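Side-chain contacts in serpin (Taeniopygia guttata, PDB 5HGC), which binds a cortisol-like steroid and, as a member of the serpin family, may act as a serine protease inhibitor: residues R24-E29 with K33-S38; S59-G64 with V294-N299; V95-M100 with S366-G371; F193-D196 with T200-V203; T223-H228 with M269-P274. All coordinates share one frame; numbering follows the deposited sequence. Where two conformers were deposited one is given.

Contact 1 of 5, residues R24-E29 with K33-S38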
# COMPACT_ATOMS: atom_id res chain seq x y z
N ARG A 24 -6.69 -6.39 -8.55
CA ARG A 24 -7.26 -7.36 -9.51
C ARG A 24 -6.22 -7.85 -10.50
O ARG A 24 -6.08 -9.06 -10.66
CB ARG A 24 -8.60 -6.90 -10.17
CG ARG A 24 -9.69 -6.62 -9.11
CD ARG A 24 -11.10 -6.46 -9.61
NE ARG A 24 -11.34 -5.22 -10.36
CZ ARG A 24 -11.48 -3.99 -9.84
NH1 ARG A 24 -11.38 -3.78 -8.54
NH2 ARG A 24 -11.71 -2.96 -10.64
N GLU A 25 -5.44 -6.91 -11.06
CA GLU A 25 -4.35 -7.18 -12.02
C GLU A 25 -3.26 -8.04 -11.46
O GLU A 25 -2.87 -9.03 -12.09
CB GLU A 25 -3.70 -5.89 -12.54
CG GLU A 25 -4.45 -5.14 -13.63
CD GLU A 25 -4.71 -5.97 -14.92
OE1 GLU A 25 -4.04 -7.02 -15.20
OE2 GLU A 25 -5.62 -5.51 -15.66
N VAL A 26 -2.76 -7.69 -10.29
CA VAL A 26 -1.62 -8.38 -9.70
C VAL A 26 -1.94 -9.82 -9.25
O VAL A 26 -1.08 -10.69 -9.33
CB VAL A 26 -0.92 -7.51 -8.62
CG1 VAL A 26 -1.77 -7.35 -7.36
CG2 VAL A 26 0.48 -8.01 -8.30
N THR A 27 -3.17 -10.05 -8.80
CA THR A 27 -3.60 -11.40 -8.36
C THR A 27 -3.79 -12.38 -9.56
O THR A 27 -3.53 -13.57 -9.43
CB THR A 27 -4.85 -11.38 -7.44
OG1 THR A 27 -5.91 -10.65 -8.06
CG2 THR A 27 -4.50 -10.74 -6.11
N GLN A 28 -4.23 -11.86 -10.71
CA GLN A 28 -4.06 -12.57 -12.00
C GLN A 28 -2.61 -12.99 -12.36
O GLN A 28 -2.34 -14.17 -12.45
CB GLN A 28 -4.62 -11.78 -13.13
CG GLN A 28 -6.11 -11.66 -13.04
CD GLN A 28 -6.60 -10.98 -14.27
OE1 GLN A 28 -6.91 -9.78 -14.25
NE2 GLN A 28 -6.62 -11.72 -15.39
N GLU A 29 -1.69 -12.04 -12.54
CA GLU A 29 -0.32 -12.41 -12.86
C GLU A 29 0.40 -13.29 -11.79
O GLU A 29 1.49 -13.81 -12.07
CB GLU A 29 0.53 -11.21 -13.36
CG GLU A 29 1.22 -10.33 -12.30
CD GLU A 29 1.48 -8.86 -12.73
OE1 GLU A 29 0.61 -8.20 -13.39
OE2 GLU A 29 2.56 -8.32 -12.39
N LYS A 33 0.06 -16.56 -4.55
CA LYS A 33 1.19 -16.03 -3.81
C LYS A 33 0.71 -14.91 -2.88
O LYS A 33 -0.31 -14.26 -3.14
CB LYS A 33 2.30 -15.57 -4.79
CG LYS A 33 3.08 -16.70 -5.46
CD LYS A 33 3.97 -17.43 -4.46
CE LYS A 33 4.21 -18.90 -4.80
NZ LYS A 33 5.37 -19.00 -5.72
N ASN A 34 1.43 -14.73 -1.79
CA ASN A 34 1.41 -13.46 -1.05
C ASN A 34 1.39 -12.22 -1.98
O ASN A 34 2.16 -12.12 -2.95
CB ASN A 34 2.58 -13.44 -0.07
CG ASN A 34 2.37 -14.40 1.10
OD1 ASN A 34 1.31 -15.00 1.24
ND2 ASN A 34 3.37 -14.52 1.96
N ILE A 35 0.44 -11.33 -1.75
CA ILE A 35 0.52 -10.01 -2.35
C ILE A 35 0.56 -9.00 -1.23
O ILE A 35 -0.29 -9.06 -0.35
CB ILE A 35 -0.68 -9.73 -3.23
CG1 ILE A 35 -0.79 -10.83 -4.31
CG2 ILE A 35 -0.63 -8.30 -3.82
CD1 ILE A 35 0.29 -10.79 -5.38
N PHE A 36 1.53 -8.07 -1.26
CA PHE A 36 1.58 -6.96 -0.30
C PHE A 36 2.17 -5.68 -0.87
O PHE A 36 3.34 -5.65 -1.21
CB PHE A 36 2.34 -7.33 0.97
CG PHE A 36 2.08 -6.39 2.09
CD1 PHE A 36 0.88 -6.48 2.82
CD2 PHE A 36 2.99 -5.38 2.42
CE1 PHE A 36 0.59 -5.60 3.84
CE2 PHE A 36 2.70 -4.49 3.44
CZ PHE A 36 1.50 -4.59 4.14
N TYR A 37 1.36 -4.63 -0.94
CA TYR A 37 1.79 -3.36 -1.48
C TYR A 37 1.06 -2.20 -0.83
O TYR A 37 0.17 -2.40 0.02
CB TYR A 37 1.68 -3.34 -3.02
CG TYR A 37 0.25 -3.36 -3.53
CD1 TYR A 37 -0.44 -4.59 -3.70
CD2 TYR A 37 -0.41 -2.18 -3.86
CE1 TYR A 37 -1.75 -4.62 -4.14
CE2 TYR A 37 -1.72 -2.19 -4.29
CZ TYR A 37 -2.38 -3.42 -4.43
OH TYR A 37 -3.69 -3.44 -4.90
N SER A 38 1.52 -0.97 -1.14
CA SER A 38 0.88 0.27 -0.67
C SER A 38 0.26 1.06 -1.82
O SER A 38 0.94 1.73 -2.55
CB SER A 38 1.81 1.13 0.18
OG SER A 38 1.15 2.34 0.55
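Val26 and Ile35 reach toward each other tip to tip, and this meeting is the dense part of the contact. Both gamma methyls of Val26 are used in the conformer described here, one of two modelled: CG1 lies 3.8 Å from Ile35 CG2, and CG2 lies 4.0 Å from Ile35 CD1. A chi1 of -57° turns both arms of Ile35 to the helix: CG2, anti to the backbone N, meets Val26, while the CG1 arm touches Thr27 with CG1 and Val26 with CD1. Thr27 crosses Ile35 at about a right angle and lays its CG2 4.1 Å from Ile35 CG1, while its hydroxyl turns back to the helix, where Phe23 O is within hydrogen-bonding range. Tyr37 comes in obliquely, CE1 4.2 Å from Val26 CG1, and its OH bonds to Ala19 O two turns before Val26 on the same helix. In serpin terms this is helix A, residues 12-29, lying over strand 35-37, which pairs antiparallel with strand 366-373 of sheet B. With an alanine in place of Ile35, both gamma branches and the delta methyl would be gone, which is likely to open a gap under Val26 and Thr27. The outer side is quite different: Gln28 and Glu29 on the helix and Lys33 before the strand are exposed, make no contact across the two segments, and Glu29 is poorly ordered.

Contact 2 of 5, residues S59-G64 with V294-N299. Unlike the reference sequence in segment 294-299: Asn299 (reference Ser).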
# COMPACT_ATOMS: atom_id res chain seq x y z
N SER A 59 -1.32 12.57 -19.43
CA SER A 59 -2.75 12.22 -19.41
C SER A 59 -2.94 10.73 -19.06
O SER A 59 -3.84 10.39 -18.29
CB SER A 59 -3.42 12.54 -20.76
OG SER A 59 -3.21 11.50 -21.71
N GLN A 60 -2.09 9.86 -19.62
CA GLN A 60 -2.13 8.43 -19.30
C GLN A 60 -1.78 8.12 -17.85
O GLN A 60 -2.34 7.17 -17.26
CB GLN A 60 -1.16 7.62 -20.15
CG GLN A 60 -1.58 7.36 -21.56
CD GLN A 60 -0.46 6.68 -22.34
OE1 GLN A 60 0.52 6.17 -21.76
NE2 GLN A 60 -0.60 6.66 -23.66
N ILE A 61 -0.81 8.88 -17.30
CA ILE A 61 -0.45 8.69 -15.88
C ILE A 61 -1.70 9.00 -15.03
O ILE A 61 -2.14 8.17 -14.27
CB ILE A 61 0.79 9.52 -15.43
CG1 ILE A 61 2.06 8.98 -16.12
CG2 ILE A 61 1.01 9.35 -13.93
CD1 ILE A 61 3.23 9.95 -16.10
N LEU A 62 -2.29 10.17 -15.25
CA LEU A 62 -3.39 10.64 -14.40
C LEU A 62 -4.64 9.79 -14.60
O LEU A 62 -5.37 9.50 -13.63
CB LEU A 62 -3.65 12.14 -14.56
CG LEU A 62 -2.51 13.07 -14.16
CD1 LEU A 62 -2.93 14.52 -14.33
CD2 LEU A 62 -2.13 12.87 -12.71
N GLU A 63 -4.86 9.33 -15.83
CA GLU A 63 -6.05 8.55 -16.09
C GLU A 63 -5.88 7.14 -15.57
O GLU A 63 -6.81 6.54 -15.07
CB GLU A 63 -6.42 8.59 -17.56
CG GLU A 63 -7.19 9.87 -17.88
CD GLU A 63 -7.44 10.08 -19.36
OE1 GLU A 63 -6.93 9.26 -20.18
OE2 GLU A 63 -8.13 11.06 -19.70
N GLY A 64 -4.66 6.64 -15.67
CA GLY A 64 -4.40 5.27 -15.25
C GLY A 64 -4.46 5.23 -13.74
O GLY A 64 -4.78 4.19 -13.15
N VAL A 294 1.51 3.81 -20.44
CA VAL A 294 2.29 3.17 -21.51
C VAL A 294 3.52 3.97 -21.91
O VAL A 294 4.64 3.46 -21.79
CB VAL A 294 1.41 2.86 -22.77
CG1 VAL A 294 2.26 2.39 -23.97
CG2 VAL A 294 0.32 1.83 -22.42
N ASP A 295 3.28 5.19 -22.40
CA ASP A 295 4.29 6.04 -23.03
C ASP A 295 5.43 6.40 -22.11
O ASP A 295 6.54 6.57 -22.58
CB ASP A 295 3.67 7.36 -23.48
CG ASP A 295 2.58 7.19 -24.54
OD1 ASP A 295 2.30 6.03 -24.99
OD2 ASP A 295 2.01 8.26 -24.92
N VAL A 296 5.14 6.53 -20.81
CA VAL A 296 6.13 6.87 -19.80
C VAL A 296 7.27 5.85 -19.75
O VAL A 296 8.40 6.18 -19.37
CB VAL A 296 5.50 7.09 -18.39
CG1 VAL A 296 5.20 5.77 -17.69
CG2 VAL A 296 6.39 7.97 -17.54
N PHE A 297 6.95 4.62 -20.12
CA PHE A 297 7.96 3.57 -20.11
C PHE A 297 8.73 3.44 -21.45
O PHE A 297 9.75 2.75 -21.53
CB PHE A 297 7.33 2.27 -19.66
CG PHE A 297 6.70 2.35 -18.30
CD1 PHE A 297 7.49 2.46 -17.15
CD2 PHE A 297 5.30 2.28 -18.17
CE1 PHE A 297 6.90 2.50 -15.91
CE2 PHE A 297 4.71 2.31 -16.92
CZ PHE A 297 5.51 2.42 -15.79
N THR A 298 8.27 4.15 -22.47
CA THR A 298 8.77 3.95 -23.81
C THR A 298 9.53 5.18 -24.28
O THR A 298 9.57 6.24 -23.62
CB THR A 298 7.61 3.62 -24.81
OG1 THR A 298 6.77 4.77 -25.01
CG2 THR A 298 6.74 2.46 -24.32
N ASN A 299 10.11 5.05 -25.47
CA ASN A 299 10.83 6.14 -26.08
C ASN A 299 9.88 7.20 -26.59
O ASN A 299 10.31 8.20 -27.14
CB ASN A 299 11.81 5.63 -27.14
CG ASN A 299 13.14 5.19 -26.54
OD1 ASN A 299 13.41 5.37 -25.35
ND2 ASN A 299 13.99 4.61 -27.38
O HOH W 1 2.39 7.58 -19.89
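Gln60 and Asp295 cross at about a right angle, their amide and carboxylate planes turned 62° apart. Gln60, extended beyond CG, reaches off its helix so that OE1 faces the start of a short 3-10 turn and takes two backbone N-H groups. Asp295 N, at 3.0 Å from Gln60 OE1, comes in the carbonyl plane on a lone pair. Val294 N, 2.9 Å from the same OE1, is tilted 35° out of that plane. A water also donates to OE1 and accepts from Val296 N, bringing in the third successive N-H. The other end of the amide is held less firmly: Gln60 NE2 to Asp295 OD1 is a weak bond of 3.3 Å. A leucine in place of Gln60 would probably leave the N-H groups of Val294 and Asp295 without their shared acceptor. Deeper in, Ile61 and Val296 cross likewise, Ile61 CD1 lying 4.0 Å from Val296 CG2. The contact thus fastens helix 55-64 to the turn following helix 285-290, with Phe46 of helix 39-52 touching both Ile61 and Phe297.

Contact 3 of 5, residues V95-M100 with S366-G371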
# COMPACT_ATOMS: atom_id res chain seq x y z
N VAL A 95 -1.02 8.70 11.74
CA VAL A 95 -0.54 7.53 11.03
C VAL A 95 0.96 7.37 11.14
O VAL A 95 1.43 6.31 11.54
CB VAL A 95 -0.96 7.53 9.56
CG1 VAL A 95 -0.59 6.22 8.88
CG2 VAL A 95 -2.45 7.72 9.43
N GLN A 96 1.71 8.43 10.83
CA GLN A 96 3.19 8.40 10.77
C GLN A 96 3.63 7.26 9.88
O GLN A 96 4.31 6.34 10.33
CB GLN A 96 3.85 8.30 12.15
CG GLN A 96 3.76 9.57 12.99
CD GLN A 96 3.68 9.27 14.47
OE1 GLN A 96 4.67 9.44 15.21
NE2 GLN A 96 2.51 8.81 14.92
N LEU A 97 3.23 7.33 8.62
CA LEU A 97 3.37 6.21 7.72
C LEU A 97 4.83 6.17 7.23
O LEU A 97 5.38 5.10 6.96
CB LEU A 97 2.39 6.40 6.58
CG LEU A 97 2.36 5.40 5.46
CD1 LEU A 97 1.96 4.00 5.97
CD2 LEU A 97 1.41 5.94 4.38
N ASN A 98 5.44 7.35 7.18
CA ASN A 98 6.76 7.56 6.63
C ASN A 98 6.96 7.00 5.22
O ASN A 98 7.91 6.30 4.94
CB ASN A 98 7.84 7.21 7.66
CG ASN A 98 7.71 8.09 8.94
OD1 ASN A 98 7.43 9.30 8.86
ND2 ASN A 98 7.87 7.47 10.11
N MET A 99 6.06 7.34 4.31
CA MET A 99 6.14 6.79 2.96
C MET A 99 7.05 7.68 2.16
O MET A 99 7.00 8.89 2.31
CB MET A 99 4.78 6.68 2.31
CG MET A 99 3.96 7.94 2.17
SD MET A 99 2.75 7.65 0.85
CE MET A 99 1.84 9.15 1.10
N MET A 100 7.88 7.06 1.33
CA MET A 100 8.94 7.78 0.62
C MET A 100 9.04 7.40 -0.85
O MET A 100 8.87 6.23 -1.22
CB MET A 100 10.27 7.57 1.32
CG MET A 100 10.29 8.21 2.71
SD MET A 100 11.33 7.51 4.04
CE MET A 100 10.76 5.81 4.29
N SER A 366 -8.04 6.85 2.84
CA SER A 366 -7.18 6.28 1.81
C SER A 366 -6.73 4.90 2.21
O SER A 366 -6.52 4.61 3.40
CB SER A 366 -5.95 7.16 1.52
OG SER A 366 -5.26 7.39 2.73
N THR A 367 -6.56 4.07 1.18
CA THR A 367 -5.99 2.75 1.36
C THR A 367 -4.48 2.84 1.47
O THR A 367 -3.79 3.24 0.51
CB THR A 367 -6.39 1.83 0.21
OG1 THR A 367 -7.78 2.07 -0.10
CG2 THR A 367 -6.14 0.37 0.60
N LEU A 368 -3.99 2.46 2.64
CA LEU A 368 -2.57 2.44 2.92
C LEU A 368 -1.93 1.13 2.51
O LEU A 368 -0.81 1.14 1.99
CB LEU A 368 -2.27 2.72 4.40
CG LEU A 368 -3.04 3.90 4.98
CD1 LEU A 368 -2.64 4.09 6.43
CD2 LEU A 368 -2.88 5.18 4.14
N PHE A 369 -2.58 -0.01 2.77
CA PHE A 369 -1.94 -1.29 2.40
C PHE A 369 -2.97 -2.30 1.94
O PHE A 369 -4.09 -2.35 2.46
CB PHE A 369 -1.18 -1.88 3.59
CG PHE A 369 0.01 -1.07 4.02
CD1 PHE A 369 1.24 -1.21 3.37
CD2 PHE A 369 -0.08 -0.19 5.10
CE1 PHE A 369 2.34 -0.47 3.78
CE2 PHE A 369 1.04 0.57 5.51
CZ PHE A 369 2.26 0.42 4.85
N ILE A 370 -2.58 -3.12 0.96
CA ILE A 370 -3.40 -4.23 0.52
C ILE A 370 -2.55 -5.51 0.61
O ILE A 370 -1.50 -5.64 -0.05
CB ILE A 370 -4.01 -3.98 -0.87
CG1 ILE A 370 -5.02 -2.83 -0.80
CG2 ILE A 370 -4.68 -5.24 -1.41
CD1 ILE A 370 -5.65 -2.43 -2.12
N GLY A 371 -3.00 -6.45 1.45
CA GLY A 371 -2.26 -7.67 1.69
C GLY A 371 -3.18 -8.81 1.34
O GLY A 371 -4.38 -8.78 1.63
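Leu368 and Phe369 form a classic beta bulge opposite Ile359; Leu368 meets Val95 and Leu97 of the loop ahead of strand 100-106, and Phe369 meets Leu97. Val95 and Leu368 meet end on, CG1 of Val95 at 3.8 Å from CD1 of Leu368. Leu97 divides its methyls between the two bulge residues. With its CG anti to the backbone N (chi1 178°), it sends CD1 to the Phe369 ring, 3.6 Å from CE2 and 3.8 Å from CZ, the methyl coming in obliquely. Its CD2 stays near Leu368 CD2 in a looser contact of 4.4 Å. The pairing joins two major parts of the serpin fold in the buried interior: strand 366-373 belongs to sheet B, while the loop leads from helix 74-89 into a strand of sheet A. Leu97 and Phe369 slide past each other in opposite directions, and both also touch Val173 of strand 167-176. The Phe369 ring also meets the ring of Phe36, the two planes about 15° apart, and Leu368 packs on Val40 of helix 39-52.

Contact 4 of 5, residues F193-D196 with T200-V203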
# COMPACT_ATOMS: atom_id res chain seq x y z
N PHE A 193 -1.69 -23.06 10.49
CA PHE A 193 -2.23 -22.22 9.45
C PHE A 193 -2.27 -23.06 8.20
O PHE A 193 -1.25 -23.67 7.81
CB PHE A 193 -1.34 -20.95 9.25
CG PHE A 193 -1.95 -19.93 8.33
CD1 PHE A 193 -1.92 -20.11 6.94
CD2 PHE A 193 -2.61 -18.81 8.85
CE1 PHE A 193 -2.54 -19.22 6.08
CE2 PHE A 193 -3.24 -17.91 7.98
CZ PHE A 193 -3.19 -18.11 6.59
N PHE A 194 -3.41 -23.05 7.52
CA PHE A 194 -3.65 -23.93 6.38
C PHE A 194 -3.53 -23.16 5.09
O PHE A 194 -4.47 -22.51 4.66
CB PHE A 194 -4.98 -24.76 6.54
CG PHE A 194 -5.10 -25.40 7.92
CD1 PHE A 194 -4.37 -26.58 8.23
CD2 PHE A 194 -5.84 -24.76 8.96
CE1 PHE A 194 -4.41 -27.12 9.53
CE2 PHE A 194 -5.87 -25.31 10.25
CZ PHE A 194 -5.16 -26.50 10.53
N VAL A 195 -2.34 -23.25 4.50
CA VAL A 195 -2.03 -22.63 3.22
C VAL A 195 -2.78 -23.20 2.00
O VAL A 195 -3.35 -22.39 1.24
CB VAL A 195 -0.50 -22.62 2.98
CG1 VAL A 195 -0.14 -21.84 1.73
CG2 VAL A 195 0.26 -22.03 4.18
N ASP A 196 -2.82 -24.54 1.83
CA ASP A 196 -3.07 -25.22 0.48
C ASP A 196 -4.29 -26.16 0.13
O ASP A 196 -4.90 -25.99 -0.94
CB ASP A 196 -1.79 -25.95 0.03
CG ASP A 196 -1.10 -25.27 -1.10
OD1 ASP A 196 -1.78 -24.62 -1.92
OD2 ASP A 196 0.13 -25.40 -1.19
N THR A 200 0.77 -26.76 5.22
CA THR A 200 0.32 -26.42 6.57
C THR A 200 1.51 -25.93 7.36
O THR A 200 2.53 -26.60 7.41
CB THR A 200 -0.29 -27.66 7.28
OG1 THR A 200 -1.54 -27.97 6.64
CG2 THR A 200 -0.49 -27.43 8.85
N VAL A 201 1.39 -24.76 7.98
CA VAL A 201 2.57 -24.18 8.66
C VAL A 201 2.23 -23.82 10.10
O VAL A 201 1.07 -23.69 10.45
CB VAL A 201 3.16 -22.94 7.91
CG1 VAL A 201 3.58 -23.27 6.47
CG2 VAL A 201 2.16 -21.79 7.92
N LYS A 202 3.25 -23.67 10.94
CA LYS A 202 2.98 -23.18 12.25
C LYS A 202 3.30 -21.69 12.33
O LYS A 202 4.29 -21.24 11.77
CB LYS A 202 3.57 -24.09 13.34
CG LYS A 202 2.55 -25.22 13.66
CD LYS A 202 3.07 -26.31 14.59
CE LYS A 202 3.70 -27.45 13.78
NZ LYS A 202 4.98 -27.90 14.41
N VAL A 203 2.42 -20.93 12.98
CA VAL A 203 2.45 -19.49 13.00
C VAL A 203 2.14 -19.08 14.44
O VAL A 203 1.34 -19.75 15.09
CB VAL A 203 1.41 -18.92 12.00
CG1 VAL A 203 -0.01 -19.09 12.52
CG2 VAL A 203 1.65 -17.45 11.72
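A chi1 of -171° sets the ring of Phe193 anti to its own N and carries it away from Val201 and Val203, leaving CB as the atom that meets them. Val201 answers with chi1 -58°, which tucks CG2 between N and the carbonyl carbon and brings it 3.8 Å from Phe193 CB. Val203 CG1 lies 4.0 Å from the same CB, so the methylene of Phe193 touches two valines of the partner strand. Beneath these side chains the backbones of Phe193 and Val201 make an antiparallel hydrogen-bonded pair: Phe193 N to Val201 O is 2.8 Å, and Val201 N to Phe193 O is 2.9 Å. The two strands, 189-194 and 200-209, form a beta hairpin of the serpin sheet C. Phe193 O has a second, softer neighbour in Thr200 CA, a CA-H...O contact of 3.4 Å. Further along, Val195 CG2 comes within 4.2 Å of Val201 CG2. The chain near the C terminus covers this side, with Phe193 and Val203 on Pro376, Val195 on Asn375 and Val201 on Thr377. Phe194 and Thr200 take the other face, side by side and pointing the same way. There Thr200 OG1 sits at the edge of the Phe194 ring, near its plane and 3.5 Å from CD1; both residues lie exposed, and Phe194 touches a neighbouring molecule in the crystal.

Contact 5 of 5, residues T223-H228 with M269-P274. With HCY ((11alpha,14beta)-11,17,21-trihydroxypregn-4-ene-3,20-dione), chain B.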
# COMPACT_ATOMS: atom_id res chain seq x y z
N THR A 223 -15.85 -13.55 6.11
CA THR A 223 -15.98 -12.96 7.42
C THR A 223 -15.11 -11.73 7.40
O THR A 223 -14.00 -11.82 6.99
CB THR A 223 -15.55 -13.96 8.48
OG1 THR A 223 -16.41 -15.10 8.39
CG2 THR A 223 -15.68 -13.39 9.86
N VAL A 224 -15.64 -10.59 7.84
CA VAL A 224 -14.91 -9.32 7.94
C VAL A 224 -14.77 -8.94 9.41
O VAL A 224 -15.77 -8.84 10.10
CB VAL A 224 -15.64 -8.18 7.18
CG1 VAL A 224 -14.80 -6.87 7.21
CG2 VAL A 224 -15.95 -8.62 5.74
N VAL A 225 -13.53 -8.73 9.87
CA VAL A 225 -13.30 -8.19 11.18
C VAL A 225 -12.46 -6.93 11.03
O VAL A 225 -11.45 -6.92 10.30
CB VAL A 225 -12.60 -9.22 12.10
CG1 VAL A 225 -12.25 -8.61 13.44
CG2 VAL A 225 -13.53 -10.43 12.34
N ARG A 226 -12.88 -5.86 11.70
CA ARG A 226 -12.16 -4.61 11.63
C ARG A 226 -11.60 -4.19 13.00
O ARG A 226 -12.34 -4.09 13.97
CB ARG A 226 -13.07 -3.53 11.05
CG ARG A 226 -12.37 -2.19 10.94
CD ARG A 226 -12.68 -1.37 12.17
NE ARG A 226 -13.94 -0.67 11.96
CZ ARG A 226 -14.11 0.30 11.07
NH1 ARG A 226 -13.08 0.73 10.32
NH2 ARG A 226 -15.30 0.84 10.92
N LEU A 227 -10.31 -3.90 13.04
CA LEU A 227 -9.57 -3.58 14.26
C LEU A 227 -8.98 -2.21 14.07
O LEU A 227 -8.39 -1.96 13.02
CB LEU A 227 -8.43 -4.59 14.50
CG LEU A 227 -8.82 -6.04 14.83
CD1 LEU A 227 -7.63 -6.85 15.33
CD2 LEU A 227 -9.95 -6.00 15.86
N HIS A 228 -9.15 -1.32 15.04
CA HIS A 228 -8.53 -0.01 14.94
C HIS A 228 -7.12 -0.05 15.42
O HIS A 228 -6.77 -0.76 16.40
CB HIS A 228 -9.28 1.06 15.72
CG HIS A 228 -10.62 1.37 15.16
ND1 HIS A 228 -10.81 1.66 13.82
CD2 HIS A 228 -11.83 1.45 15.74
CE1 HIS A 228 -12.10 1.89 13.60
NE2 HIS A 228 -12.73 1.78 14.75
N MET A 269 -16.52 -11.65 20.87
CA MET A 269 -15.96 -12.83 20.21
C MET A 269 -14.59 -13.22 20.69
O MET A 269 -13.86 -12.41 21.33
CB MET A 269 -15.90 -12.65 18.69
CG MET A 269 -14.94 -11.57 18.22
SD MET A 269 -14.87 -11.33 16.43
CE MET A 269 -16.34 -10.35 16.18
N ASN A 270 -14.22 -14.44 20.33
CA ASN A 270 -12.88 -14.92 20.47
C ASN A 270 -12.21 -14.73 19.15
O ASN A 270 -12.74 -15.21 18.11
CB ASN A 270 -12.92 -16.38 20.83
CG ASN A 270 -13.53 -16.58 22.19
OD1 ASN A 270 -13.03 -16.01 23.17
ND2 ASN A 270 -14.66 -17.26 22.25
N LEU A 271 -11.09 -14.00 19.18
CA LEU A 271 -10.38 -13.61 17.96
C LEU A 271 -8.99 -14.19 18.01
O LEU A 271 -8.25 -14.00 19.00
CB LEU A 271 -10.35 -12.09 17.74
CG LEU A 271 -9.77 -11.63 16.39
CD1 LEU A 271 -10.50 -12.14 15.14
CD2 LEU A 271 -9.69 -10.09 16.39
N TYR A 272 -8.68 -14.92 16.94
CA TYR A 272 -7.40 -15.50 16.73
C TYR A 272 -6.85 -14.92 15.45
O TYR A 272 -7.47 -14.99 14.38
CB TYR A 272 -7.51 -17.02 16.64
CG TYR A 272 -7.80 -17.70 17.94
CD1 TYR A 272 -6.77 -18.08 18.81
CD2 TYR A 272 -9.12 -17.97 18.32
CE1 TYR A 272 -7.03 -18.70 20.02
CE2 TYR A 272 -9.39 -18.59 19.52
CZ TYR A 272 -8.35 -18.95 20.36
OH TYR A 272 -8.65 -19.53 21.57
N PHE A 273 -5.66 -14.34 15.57
CA PHE A 273 -5.06 -13.63 14.44
C PHE A 273 -3.56 -13.79 14.46
O PHE A 273 -2.98 -13.63 15.50
CB PHE A 273 -5.44 -12.16 14.42
CG PHE A 273 -5.09 -11.49 13.14
CD1 PHE A 273 -5.78 -11.80 11.97
CD2 PHE A 273 -4.03 -10.60 13.07
CE1 PHE A 273 -5.45 -11.22 10.76
CE2 PHE A 273 -3.67 -10.00 11.85
CZ PHE A 273 -4.39 -10.31 10.69
N PRO A 274 -2.93 -14.14 13.33
CA PRO A 274 -1.49 -14.43 13.43
C PRO A 274 -0.57 -13.19 13.74
O PRO A 274 -0.85 -12.09 13.26
CB PRO A 274 -1.16 -15.01 12.06
CG PRO A 274 -2.19 -14.48 11.14
CD PRO A 274 -3.44 -14.35 11.96
C1 HCY B . -16.07 4.77 0.56
C2 HCY B . -16.36 5.04 -0.91
C3 HCY B . -15.14 5.55 -1.65
C4 HCY B . -13.79 5.44 -1.04
C5 HCY B . -13.59 4.60 -0.02
C6 HCY B . -12.18 4.13 0.28
C7 HCY B . -11.90 4.25 1.80
C8 HCY B . -13.01 3.78 2.73
C9 HCY B . -14.36 4.41 2.31
C10 HCY B . -14.73 4.09 0.85
C12 HCY B . -15.12 4.47 4.84
C11 HCY B . -15.51 4.25 3.36
C13 HCY B . -13.77 3.76 5.19
C14 HCY B . -12.72 4.19 4.16
C15 HCY B . -11.39 3.90 4.81
C16 HCY B . -11.61 4.13 6.30
C17 HCY B . -13.14 4.26 6.51
C18 HCY B . -13.89 2.21 5.27
C19 HCY B . -14.86 2.58 0.52
C20 HCY B . -13.62 3.58 7.78
C21 HCY B . -14.77 4.16 8.57
O1 HCY B . -15.27 6.00 -2.77
O2 HCY B . -15.94 2.90 3.20
O3 HCY B . -13.46 5.65 6.75
O4 HCY B . -13.09 2.56 8.18
O5 HCY B . -15.50 3.00 8.99
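Leu271 meets Val225 and Leu227 where strand 269-274 of sheet C crosses strand 223-228 of the serpin sheet B at 83°, with 10.7 Å between the axes of these segments. From CB, which points toward the other strand, a chi1 of -173° swings CG to the side opposite its backbone N. Beyond CG, the methyl CD2 does the touching. Leu271 CD2 lies 4.0 Å from Leu227 CD1, the two side chains meeting tip to tip, and 4.1 Å from Leu227 CD2. Leu271 CD2 also reaches Val225 CG1 at 4.2 Å, as Val225 and Leu271 slide past each other in opposite directions. Met269 adds its SD to the other Val225 methyl in a looser touch. Between Val225 and Leu227, Arg226 faces the other way, into the steroid pocket, its NE in a salt bridge with Asp213 and one guanidinium face covered by His228 CE1. Its NH1 donates to steroid O4 at 2.8 Å, and its NH2 to steroid O5 at 2.9 Å in a nearly straight bond, 174°.

How the contacts relate
Starting from the N terminus, contact 1 closes first, over a three-residue connection, folding strand 35-37 back against the helix before it. Contact 2 then opens at 59-64 and contact 3 at 95-100. Inside both of their long loops lie contact 4, which closes a tight hairpin, and contact 5, which closes a loop of 40 residues. Contact 2 closes at 294-299 and contact 3 only at 366-371, so these two cross. Contacts 1 and 3 touch through the neighbouring strands 35-37 and 366-373, and contacts 4 and 5 through Val203 and Pro274. Contact 2 stands apart among the helices, its centre about 40 Å from that of contact 5.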